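Local coordinates for protein lysin (Enterococcus phage IMEEF1, PDB 6IST) that probably cleaves the peptidoglycan of the enterococcal cell wall through its CHAP-type cysteine peptidase domain, and binds a calcium ion, at residues M1-V7 against P139-A143. Sequence-based numbering, arbitrary orientation.
Sequences MVKLNDV and PYEAA
Y140 lays its ring beneath L4, whose CD1 stands over the middle of one face, 4.0 Å from the ring centroid, in a CH-pi contact; a branched leucine suits this place because one methyl can cover the aromatic face. L4 leaves with CG anti to the backbone N (chi1 171°), and the turn at chi2 (65°) then brings CD1 over the ring. V7, farther along the helix, brings CG2 to Y140 CE1 at 3.8 Å, near the ring plane, while V2 sets CG1 4.1 Å from Y140 CD1; both valines offer compact methyls to the ring and to F40 and F41 of helix 29-41. Tyrosine adds to its flat apolar ring a hydroxyl that reaches the carbonyl of G75 in a hydrogen bond. So the start of helix 4-13 is fastened to the segment after strand 132-137, the last in chain order of the antiparallel sheet of the CHAP (papain-like) domain. Alongside, E141 N donates a nearly straight bond to V2 O (2.8 Å, 174°). Toward solvent the packing thins: unbranched M1, extended beyond CG, runs past E141, its CE 3.6 Å from E141 CA, and water links V2 N to P139 O. Charged K3 and E141 suit this side, where a second water joins E141 O to L4 N and K3 NZ.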
loop_
_atom_site.group_PDB
_atom_site.type_symbol
_atom_site.label_atom_id
_atom_site.label_comp_id
_atom_site.label_asym_id
_atom_site.label_seq_id
_atom_site.Cartn_x
_atom_site.Cartn_y
_atom_site.Cartn_z
ATOM N N MET C 1 3.281 17.167 -4.336
ATOM C CA MET C 1 2.236 16.491 -5.164
ATOM C C MET C 1 2.509 16.676 -6.687
ATOM O O MET C 1 3.495 17.318 -7.101
ATOM C CB MET C 1 0.810 16.856 -4.688
ATOM C CG MET C 1 0.315 18.293 -4.879
ATOM S SD MET C 1 -1.472 18.446 -4.528
ATOM C CE MET C 1 -1.761 20.212 -4.620
ATOM N N VAL C 2 1.694 16.050 -7.536
ATOM C CA VAL C 2 2.102 15.870 -8.933
ATOM C C VAL C 2 2.032 17.149 -9.757
ATOM O O VAL C 2 1.067 17.879 -9.701
ATOM C CB VAL C 2 1.319 14.740 -9.619
ATOM C CG1 VAL C 2 1.719 14.630 -11.085
ATOM C CG2 VAL C 2 1.614 13.448 -8.881
ATOM N N LYS C 3 3.079 17.391 -10.528
ATOM C CA LYS C 3 3.167 18.575 -11.329
ATOM C C LYS C 3 2.645 18.268 -12.789
ATOM O O LYS C 3 3.093 17.358 -13.474
ATOM C CB LYS C 3 4.595 19.062 -11.265
ATOM C CG LYS C 3 4.918 20.251 -12.115
ATOM C CD LYS C 3 4.075 21.500 -11.828
ATOM C CE LYS C 3 4.032 22.432 -13.056
ATOM N NZ LYS C 3 2.685 22.541 -13.664
ATOM N N LEU C 4 1.750 19.103 -13.232
ATOM C CA LEU C 4 1.165 18.991 -14.542
ATOM C C LEU C 4 2.233 18.969 -15.638
ATOM O O LEU C 4 2.170 18.182 -16.561
ATOM C CB LEU C 4 0.203 20.136 -14.770
ATOM C CG LEU C 4 -0.272 20.204 -16.207
ATOM C CD1 LEU C 4 -1.096 18.958 -16.533
ATOM C CD2 LEU C 4 -1.035 21.507 -16.349
ATOM N N ASN C 5 3.234 19.824 -15.525
ATOM C CA ASN C 5 4.317 19.857 -16.513
ATOM C C ASN C 5 5.075 18.564 -16.615
ATOM O O ASN C 5 5.528 18.225 -17.680
ATOM C CB ASN C 5 5.335 20.989 -16.254
ATOM C CG ASN C 5 6.401 21.030 -17.335
ATOM O OD1 ASN C 5 6.083 21.239 -18.523
ATOM N ND2 ASN C 5 7.652 20.733 -16.962
ATOM N N ASP C 6 5.191 17.824 -15.521
ATOM C CA ASP C 6 5.846 16.530 -15.580
ATOM C C ASP C 6 5.051 15.552 -16.393
ATOM O O ASP C 6 5.597 14.860 -17.245
ATOM C CB ASP C 6 6.119 15.987 -14.167
ATOM C CG ASP C 6 7.192 16.806 -13.439
ATOM O OD1 ASP C 6 8.084 17.291 -14.163
ATOM O OD2 ASP C 6 7.149 17.002 -12.189
ATOM N N VAL C 7 3.749 15.495 -16.140
ATOM C CA VAL C 7 2.912 14.643 -16.961
ATOM C C VAL C 7 2.928 15.032 -18.433
ATOM O O VAL C 7 3.122 14.223 -19.263
ATOM C CB VAL C 7 1.483 14.624 -16.456
ATOM C CG1 VAL C 7 0.595 13.881 -17.401
ATOM C CG2 VAL C 7 1.492 13.926 -15.119
ATOM N N PRO C 139 -5.572 15.046 -9.515
ATOM C CA PRO C 139 -5.215 16.171 -8.621
ATOM C C PRO C 139 -3.779 16.658 -8.878
ATOM O O PRO C 139 -2.824 16.045 -8.463
ATOM C CB PRO C 139 -5.352 15.562 -7.255
ATOM C CG PRO C 139 -5.072 14.129 -7.411
ATOM C CD PRO C 139 -5.393 13.755 -8.830
ATOM N N TYR C 140 -3.641 17.730 -9.626
ATOM C CA TYR C 140 -2.342 18.296 -9.927
ATOM C C TYR C 140 -2.037 19.407 -8.893
ATOM O O TYR C 140 -2.958 20.030 -8.387
ATOM C CB TYR C 140 -2.361 18.903 -11.322
ATOM C CG TYR C 140 -2.386 17.865 -12.423
ATOM C CD1 TYR C 140 -1.331 16.992 -12.587
ATOM C CD2 TYR C 140 -3.484 17.729 -13.269
ATOM C CE1 TYR C 140 -1.333 16.036 -13.597
ATOM C CE2 TYR C 140 -3.490 16.741 -14.260
ATOM C CZ TYR C 140 -2.433 15.880 -14.410
ATOM O OH TYR C 140 -2.472 14.863 -15.420
ATOM N N GLU C 141 -0.763 19.690 -8.649
ATOM C CA GLU C 141 -0.326 20.908 -7.888
ATOM C C GLU C 141 -0.854 22.235 -8.452
ATOM O O GLU C 141 -0.926 22.417 -9.677
ATOM C CB GLU C 141 1.217 20.991 -7.863
ATOM C CG GLU C 141 1.832 22.101 -6.986
ATOM C CD GLU C 141 3.193 22.618 -7.507
ATOM O OE1 GLU C 141 3.254 23.795 -7.972
ATOM O OE2 GLU C 141 4.204 21.864 -7.448
ATOM N N ALA C 142 -1.203 23.160 -7.551
ATOM C CA ALA C 142 -1.533 24.571 -7.879
ATOM C C ALA C 142 -2.852 24.821 -8.656
ATOM O O ALA C 142 -3.083 25.960 -9.093
ATOM C CB ALA C 142 -0.353 25.265 -8.578
ATOM N N ALA C 143 -3.706 23.795 -8.808
ATOM C CA ALA C 143 -4.988 23.916 -9.547
ATOM C C ALA C 143 -5.884 22.695 -9.338
ATOM O O ALA C 143 -5.531 21.583 -9.739
ATOM C CB ALA C 143 -4.736 24.130 -11.040
HETATM O O HOH W 1 -1.012 15.756 -6.834
HETATM O O HOH W 2 0.681 21.377 -11.560
#